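Local coordinates for protein lysozyme (Penaeus vannamei, PDB 6UKC) that probably hydrolyses the beta-1,4 linkages between N-acetylmuramic acid and N-acetylglucosamine in bacterial peptidoglycan, as a C-type lysozyme of glycosyl hydrolase family 22, at residues K5-K9 / C10-E14; S23-D26 / I27-W30; A94-I97 / R98-E102. All blocks are in the same frame, centred on the assembly; numbering follows the deposited sequence.

Contact 1 (K5-K9 / C10-E14)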
loop_
_atom_site.group_PDB
_atom_site.type_symbol
_atom_site.label_atom_id
_atom_site.label_comp_id
_atom_site.label_asym_id
_atom_site.label_seq_id
_atom_site.Cartn_x
_atom_site.Cartn_y
_atom_site.Cartn_z
ATOM N N LYS A 5 -7.934 1.338 -12.859
ATOM C CA LYS A 5 -6.911 0.287 -13.064
ATOM C C LYS A 5 -7.027 -0.769 -11.966
ATOM O O LYS A 5 -7.050 -0.391 -10.756
ATOM C CB LYS A 5 -5.518 0.906 -13.019
ATOM C CG LYS A 5 -4.369 -0.032 -13.335
ATOM C CD LYS A 5 -4.583 -0.880 -14.558
ATOM C CE LYS A 5 -3.303 -1.562 -15.008
ATOM N NZ LYS A 5 -3.548 -2.605 -16.041
ATOM N N VAL A 6 -7.088 -2.034 -12.380
ATOM C CA VAL A 6 -6.969 -3.232 -11.504
ATOM C C VAL A 6 -5.790 -4.056 -12.017
ATOM O O VAL A 6 -5.877 -4.658 -13.082
ATOM C CB VAL A 6 -8.257 -4.083 -11.471
ATOM C CG1 VAL A 6 -8.128 -5.221 -10.463
ATOM C CG2 VAL A 6 -9.503 -3.243 -11.198
ATOM N N PHE A 7 -4.710 -4.111 -11.258
ATOM C CA PHE A 7 -3.499 -4.853 -11.688
ATOM C C PHE A 7 -3.709 -6.372 -11.524
ATOM O O PHE A 7 -4.365 -6.840 -10.550
ATOM C CB PHE A 7 -2.294 -4.382 -10.877
ATOM C CG PHE A 7 -1.813 -2.980 -11.176
ATOM C CD1 PHE A 7 -0.922 -2.750 -12.206
ATOM C CD2 PHE A 7 -2.234 -1.891 -10.419
ATOM C CE1 PHE A 7 -0.472 -1.470 -12.481
ATOM C CE2 PHE A 7 -1.762 -0.615 -10.679
ATOM C CZ PHE A 7 -0.868 -0.412 -11.699
ATOM N N GLY A 8 -3.120 -7.154 -12.419
ATOM C CA GLY A 8 -2.704 -8.532 -12.071
ATOM C C GLY A 8 -1.576 -8.505 -11.041
ATOM O O GLY A 8 -0.795 -7.556 -11.039
ATOM N N LYS A 9 -1.485 -9.516 -10.182
ATOM C CA LYS A 9 -0.454 -9.619 -9.112
ATOM C C LYS A 9 0.963 -9.517 -9.716
ATOM O O LYS A 9 1.761 -8.693 -9.253
ATOM C CB LYS A 9 -0.680 -10.929 -8.352
ATOM C CG LYS A 9 0.410 -11.323 -7.374
ATOM C CD LYS A 9 0.177 -12.698 -6.792
ATOM C CE LYS A 9 1.387 -13.251 -6.069
ATOM N NZ LYS A 9 1.062 -14.528 -5.390
ATOM N N CYS A 10 1.286 -10.360 -10.689
ATOM C CA CYS A 10 2.604 -10.385 -11.379
ATOM C C CYS A 10 2.783 -9.089 -12.175
ATOM O O CYS A 10 3.904 -8.566 -12.181
ATOM C CB CYS A 10 2.737 -11.623 -12.255
ATOM S SG CYS A 10 2.580 -13.139 -11.280
ATOM N N GLU A 11 1.723 -8.554 -12.774
ATOM C CA GLU A 11 1.785 -7.244 -13.481
ATOM C C GLU A 11 2.197 -6.141 -12.497
ATOM O O GLU A 11 3.036 -5.281 -12.815
ATOM C CB GLU A 11 0.423 -6.936 -14.070
ATOM C CG GLU A 11 0.416 -5.680 -14.920
ATOM C CD GLU A 11 -0.976 -5.146 -15.199
ATOM O OE1 GLU A 11 -1.072 -4.042 -15.698
ATOM O OE2 GLU A 11 -1.955 -5.855 -14.913
ATOM N N PHE A 12 1.617 -6.165 -11.315
ATOM C CA PHE A 12 1.920 -5.202 -10.240
ATOM C C PHE A 12 3.356 -5.434 -9.767
ATOM O O PHE A 12 4.090 -4.412 -9.613
ATOM C CB PHE A 12 0.905 -5.320 -9.111
ATOM C CG PHE A 12 1.053 -4.274 -8.045
ATOM C CD1 PHE A 12 0.988 -2.928 -8.360
ATOM C CD2 PHE A 12 1.282 -4.636 -6.735
ATOM C CE1 PHE A 12 1.123 -1.968 -7.377
ATOM C CE2 PHE A 12 1.438 -3.669 -5.758
ATOM C CZ PHE A 12 1.354 -2.341 -6.078
ATOM N N ALA A 13 3.758 -6.699 -9.556
ATOM C CA ALA A 13 5.160 -7.020 -9.170
ATOM C C ALA A 13 6.141 -6.459 -10.212
ATOM O O ALA A 13 7.118 -5.782 -9.786
ATOM C CB ALA A 13 5.358 -8.511 -8.981
ATOM N N GLU A 14 5.910 -6.732 -11.508
ATOM C CA GLU A 14 6.810 -6.303 -12.615
ATOM C C GLU A 14 6.844 -4.764 -12.662
ATOM O O GLU A 14 7.893 -4.204 -12.932
ATOM C CB GLU A 14 6.409 -6.955 -13.945
ATOM C CG GLU A 14 6.687 -8.457 -14.011
ATOM C CD GLU A 14 6.440 -9.128 -15.364
ATOM O OE1 GLU A 14 5.798 -10.191 -15.391
ATOM O OE2 GLU A 14 6.894 -8.602 -16.395
#

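Contact 2 (S23-D26 / I27-W30)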
loop_
_atom_site.group_PDB
_atom_site.type_symbol
_atom_site.label_atom_id
_atom_site.label_comp_id
_atom_site.label_asym_id
_atom_site.label_seq_id
_atom_site.Cartn_x
_atom_site.Cartn_y
_atom_site.Cartn_z
ATOM N N SER A 23 13.520 -3.121 -4.458
ATOM C CA SER A 23 14.085 -4.417 -4.005
ATOM C C SER A 23 12.984 -5.471 -3.949
ATOM O O SER A 23 11.795 -5.094 -3.733
ATOM C CB SER A 23 14.739 -4.285 -2.639
ATOM O OG SER A 23 13.769 -4.033 -1.627
ATOM N N ASN A 24 13.399 -6.735 -4.056
ATOM C CA ASN A 24 12.555 -7.950 -3.925
ATOM C C ASN A 24 11.814 -7.953 -2.586
ATOM O O ASN A 24 10.621 -8.317 -2.582
ATOM C CB ASN A 24 13.395 -9.216 -4.064
ATOM C CG ASN A 24 13.805 -9.469 -5.490
ATOM O OD1 ASN A 24 13.409 -8.746 -6.406
ATOM N ND2 ASN A 24 14.624 -10.478 -5.684
ATOM N N ASP A 25 12.505 -7.580 -1.501
ATOM C CA ASP A 25 11.909 -7.474 -0.150
ATOM C C ASP A 25 10.751 -6.473 -0.197
ATOM O O ASP A 25 9.664 -6.770 0.326
ATOM C CB ASP A 25 12.901 -7.013 0.923
ATOM C CG ASP A 25 12.289 -7.189 2.305
ATOM O OD1 ASP A 25 12.132 -8.366 2.711
ATOM O OD2 ASP A 25 11.860 -6.174 2.920
ATOM N N ASP A 26 10.996 -5.294 -0.756
ATOM C CA ASP A 26 9.941 -4.266 -0.865
ATOM C C ASP A 26 8.816 -4.877 -1.676
ATOM O O ASP A 26 7.636 -4.834 -1.180
ATOM C CB ASP A 26 10.449 -2.967 -1.494
ATOM C CG ASP A 26 11.316 -2.112 -0.577
ATOM O OD1 ASP A 26 11.736 -2.625 0.503
ATOM O OD2 ASP A 26 11.566 -0.956 -0.958
ATOM N N ILE A 27 9.152 -5.453 -2.841
ATOM C CA ILE A 27 8.110 -5.887 -3.822
ATOM C C ILE A 27 7.225 -6.963 -3.166
ATOM O O ILE A 27 5.975 -6.758 -3.100
ATOM C CB ILE A 27 8.706 -6.349 -5.162
ATOM C CG1 ILE A 27 9.232 -5.161 -5.980
ATOM C CG2 ILE A 27 7.692 -7.161 -5.962
ATOM C CD1 ILE A 27 10.142 -5.554 -7.119
ATOM N N LYS A 28 7.821 -8.037 -2.631
ATOM C CA LYS A 28 6.994 -9.162 -2.097
ATOM C C LYS A 28 6.038 -8.612 -1.029
ATOM O O LYS A 28 4.867 -9.070 -0.971
ATOM C CB LYS A 28 7.866 -10.306 -1.572
ATOM C CG LYS A 28 8.704 -9.999 -0.340
ATOM C CD LYS A 28 9.764 -11.048 -0.125
ATOM C CE LYS A 28 10.361 -11.038 1.265
ATOM N NZ LYS A 28 11.445 -12.055 1.348
ATOM N N ASN A 29 6.501 -7.637 -0.241
ATOM C CA ASN A 29 5.682 -7.028 0.835
ATOM C C ASN A 29 4.588 -6.154 0.203
ATOM O O ASN A 29 3.441 -6.226 0.687
ATOM C CB ASN A 29 6.548 -6.304 1.866
ATOM C CG ASN A 29 7.154 -7.260 2.875
ATOM O OD1 ASN A 29 6.425 -7.932 3.584
ATOM N ND2 ASN A 29 8.475 -7.379 2.906
ATOM N N TRP A 30 4.896 -5.327 -0.806
ATOM C CA TRP A 30 3.852 -4.406 -1.334
ATOM C C TRP A 30 2.805 -5.232 -2.099
ATOM O O TRP A 30 1.582 -4.966 -1.936
ATOM C CB TRP A 30 4.442 -3.246 -2.164
ATOM C CG TRP A 30 5.195 -2.215 -1.376
ATOM C CD1 TRP A 30 6.446 -1.744 -1.662
ATOM C CD2 TRP A 30 4.748 -1.477 -0.213
ATOM N NE1 TRP A 30 6.825 -0.791 -0.749
ATOM C CE2 TRP A 30 5.807 -0.605 0.157
ATOM C CE3 TRP A 30 3.578 -1.466 0.562
ATOM C CZ2 TRP A 30 5.728 0.251 1.252
ATOM C CZ3 TRP A 30 3.507 -0.633 1.660
ATOM C CH2 TRP A 30 4.561 0.224 1.989
HETATM O O HOH W 1 9.359 0.656 -1.202
#

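Contact 3 (A94-I97 / R98-E102)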
loop_
_atom_site.group_PDB
_atom_site.type_symbol
_atom_site.label_atom_id
_atom_site.label_comp_id
_atom_site.label_asym_id
_atom_site.label_seq_id
_atom_site.Cartn_x
_atom_site.Cartn_y
_atom_site.Cartn_z
ATOM N N ALA A 94 2.826 5.308 0.881
ATOM C CA ALA A 94 2.982 4.017 1.603
ATOM C C ALA A 94 4.403 3.957 2.191
ATOM O O ALA A 94 4.552 3.601 3.369
ATOM C CB ALA A 94 2.652 2.832 0.707
ATOM N N GLU A 95 5.429 4.365 1.447
ATOM C CA GLU A 95 6.819 4.322 1.982
ATOM C C GLU A 95 6.964 5.262 3.180
ATOM O O GLU A 95 7.785 4.950 4.065
ATOM C CB GLU A 95 7.816 4.709 0.900
ATOM C CG GLU A 95 7.931 3.627 -0.154
ATOM C CD GLU A 95 8.878 3.944 -1.292
ATOM O OE1 GLU A 95 9.395 3.004 -1.902
ATOM O OE2 GLU A 95 9.072 5.133 -1.565
ATOM N N THR A 96 6.272 6.406 3.170
ATOM C CA THR A 96 6.216 7.341 4.329
ATOM C C THR A 96 5.481 6.687 5.511
ATOM O O THR A 96 5.934 6.877 6.682
ATOM C CB THR A 96 5.520 8.651 3.947
ATOM O OG1 THR A 96 6.346 9.209 2.937
ATOM C CG2 THR A 96 5.360 9.622 5.100
ATOM N N ILE A 97 4.354 6.010 5.242
ATOM C CA ILE A 97 3.603 5.281 6.312
ATOM C C ILE A 97 4.539 4.224 6.921
ATOM O O ILE A 97 4.667 4.194 8.164
ATOM C CB ILE A 97 2.297 4.679 5.769
ATOM C CG1 ILE A 97 1.306 5.788 5.388
ATOM C CG2 ILE A 97 1.689 3.678 6.753
ATOM C CD1 ILE A 97 0.119 5.300 4.628
ATOM N N ARG A 98 5.197 3.422 6.085
ATOM C CA ARG A 98 6.218 2.429 6.511
ATOM C C ARG A 98 7.355 3.129 7.274
ATOM O O ARG A 98 7.733 2.636 8.335
ATOM C CB ARG A 98 6.809 1.672 5.315
ATOM C CG ARG A 98 7.545 0.400 5.726
ATOM C CD ARG A 98 8.340 -0.249 4.599
ATOM N NE ARG A 98 9.232 0.718 3.994
ATOM C CZ ARG A 98 9.521 0.799 2.703
ATOM N NH1 ARG A 98 8.986 -0.054 1.841
ATOM N NH2 ARG A 98 10.336 1.756 2.272
ATOM N N ARG A 99 7.881 4.242 6.764
ATOM C CA ARG A 99 9.009 4.961 7.416
ATOM C C ARG A 99 8.559 5.410 8.813
ATOM O O ARG A 99 9.272 5.073 9.788
ATOM C CB ARG A 99 9.534 6.118 6.560
ATOM C CG ARG A 99 10.784 6.779 7.129
ATOM C CD ARG A 99 11.364 7.885 6.275
ATOM N NE ARG A 99 10.370 8.530 5.415
ATOM C CZ ARG A 99 10.113 8.217 4.132
ATOM N NH1 ARG A 99 10.783 7.266 3.501
ATOM N NH2 ARG A 99 9.186 8.878 3.466
ATOM N N ASP A 100 7.417 6.092 8.934
ATOM C CA ASP A 100 6.991 6.653 10.251
ATOM C C ASP A 100 6.668 5.532 11.249
ATOM O O ASP A 100 7.108 5.620 12.436
ATOM C CB ASP A 100 5.796 7.595 10.082
ATOM C CG ASP A 100 6.193 8.898 9.399
ATOM O OD1 ASP A 100 7.351 9.000 8.924
ATOM O OD2 ASP A 100 5.341 9.811 9.352
ATOM N N THR A 101 5.926 4.516 10.795
ATOM C CA THR A 101 5.542 3.352 11.629
ATOM C C THR A 101 6.820 2.727 12.189
ATOM O O THR A 101 6.864 2.501 13.410
ATOM C CB THR A 101 4.702 2.327 10.858
ATOM O OG1 THR A 101 3.493 2.973 10.479
ATOM C CG2 THR A 101 4.369 1.098 11.672
ATOM N N GLU A 102 7.817 2.473 11.340
ATOM C CA GLU A 102 9.098 1.872 11.776
ATOM C C GLU A 102 9.717 2.776 12.849
ATOM O O GLU A 102 10.151 2.250 13.882
ATOM C CB GLU A 102 10.025 1.671 10.578
ATOM C CG GLU A 102 11.412 1.191 10.970
ATOM C CD GLU A 102 12.144 0.433 9.881
ATOM O OE1 GLU A 102 12.518 1.066 8.870
ATOM O OE2 GLU A 102 12.335 -0.794 10.045
HETATM O O HOH W 1 9.359 0.656 -1.202
HETATM O O HOH W 2 10.343 4.309 3.549
#

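Contact 1 (K5-K9 / C10-E14)
With chi1 at -175°, Glu11 swings CG away from its own backbone N, and the extended chain carries the carboxylate back along the start of helix 9-20 to Gly8 and Lys5; Lys5, bent at chi2 (47°), approaches from the opposite direction. The two carboxylate oxygens divide the work. OE1 of Glu11 takes NZ of Lys5 on its syn lone pair at 2.9 Å, a salt bridge, while OE2 of Glu11 receives the backbone N of Gly8 at 3.0 Å from above the carboxylate plane. Gly8 is the N-cap, and Glu11, three residues further on, accepts its N-H as in one half of a capping box; with no side chain at Gly8 the box is not complete. A negative charge here would probably interact favourably with the helix N terminus. The first turn is closed by Phe12 N bonding to Gly8 O and Ala13 N to Lys9 O, each at 2.8 Å.

Beside this polar grip the Phe7 ring is flanked on opposite faces. CD1 of Phe12 lies 3.9 Å above one, and CG of Lys5 sits over the other, both offset toward the rim. The two phenyl planes meet obliquely at 50°, and the pair also touches through Phe7 CB and Phe12 CB.

Phe12 and Ala13 continue inward onto Val31 of helix 24-38. On the other flank, Cys10 is joined by a disulfide to Cys133 and the Lys9 amine bonds to Tyr129 O and forms a salt bridge with Glu132, tying the start of helix 9-20 to helix 126-134; Phe7 leans on the loop residues Thr42 and Ile87.

Contact 2 (S23-D26 / I27-W30)
Lys28 runs back along the first turn of helix 24-38, over Asn24 and Asp25. Its CB rests near the carbonyl oxygen of Asn24. Lys28 CG, in the crowded position between backbone N and carbonyl carbon (chi1 67°), is held 3.4 Å from Asn24 O and equally close to Asp25 O. CD still skirts Asn24 O, and Lys28 CE then meets Asp25 OD1 at 3.5 Å. At the tip, Lys28 NZ makes a long salt bridge of 4.0 Å to the same Asp25 OD1; its stronger partner is Asp127.

Asp25 contributes its backbone too. ND2 of Asn29 bonds to Asp25 O at 2.9 Å along a bent path (138° at the hydrogen), and the Asn29 backbone N adds a weak bond to the same oxygen, so one carbonyl serves both the helix and a side-chain amide. At the turn's start, Ser23 is the N-cap: its OG accepts from Asp26 N at 3.2 Å. A water links the polar ends of the next pair, donating to Asp26 OD2 at 2.7 Å and accepting from Trp30 NE1 at 3.0 Å, in the plane of the indole and at its edge.

Around the turn, Ile27 packs on Ala13 and Leu16 of helix 9-20, Lys28 and Asn29 meet Leu126 of helix 126-134, and the indole of Trp30 lies against Leu91 and Ala94 of helix 88-105, with Tyr111 and Trp114 edge-to-face.

Contact 3 (A94-I97 / R98-E102)
Glu95 and Arg98 lie side by side and point the same way from adjoining turns of helix 88-105, a worked example of an i to i+3 pair whose opposite charges run alongside each other, too far apart for a salt bridge. The carboxylate and guanidinium planes are 48° apart, and OE1 of Glu95 stays 4.5 Å from NH2 of Arg98. Two waters link the residues, one to the carboxylate and one to the backbone carbonyl of Glu95. The first accepts from Arg98 NH1 at 3.1 Å, at the edge of the guanidinium and in its plane, and donates to Glu95 OE1; the other accepts from Arg98 NH2 at 2.9 Å and donates to the backbone O of Glu95 at 2.7 Å. The bend of Arg98 at chi3 (53°) folds its head back toward Glu95, with one guanidinium face over Glu95 CA and NH2 near CG of Glu95.

Arg99 is turned quite differently. Also bent at chi3, it lays one guanidinium face over its own helix, with Glu95 O 3.8 Å from the plane, offset toward the rim, and Thr96 CA over that face too. NH2 of Arg99 comes close to Thr96 OG1, yet the angle is poor, and that hydroxyl bonds instead to Arg92 O one turn earlier.

On the buried flank, Thr101 doubles the helical bond: its OG1 donates to Ile97 O at 2.9 Å from above the carbonyl plane, and its backbone N reaches the same oxygen from the opposite face. Ile97 itself packs on Trp65 and Trp114.

The water that joins the Glu95 carboxylate to Arg98 also bonds to Asp26 and Trp30, so the arginine charge is probably shared between Glu95 and the more distant Asp26, while a buried threonine hydroxyl is satisfied within the helix that bears it.

Followed from the N terminus, the three contacts come in series and none nests in or crosses another; each closes a turn of helix locally. Contact 1 turns the N-terminal loop into helix 9-20, contact 2 opens the next helix, 24-38, and contact 3 lies well inside helix 88-105. Contacts 1 and 2 touch by packing, Ala13 against Ile27 and Phe12 against Trp30. Trp30 then passes the connection on, its six-membered ring meeting Ala94 and Arg98 of contact 3, and one water belongs to both of these contacts. Contacts 1 and 3 do not touch: they lie on opposite sides of the chain's centre, joined through contact 2.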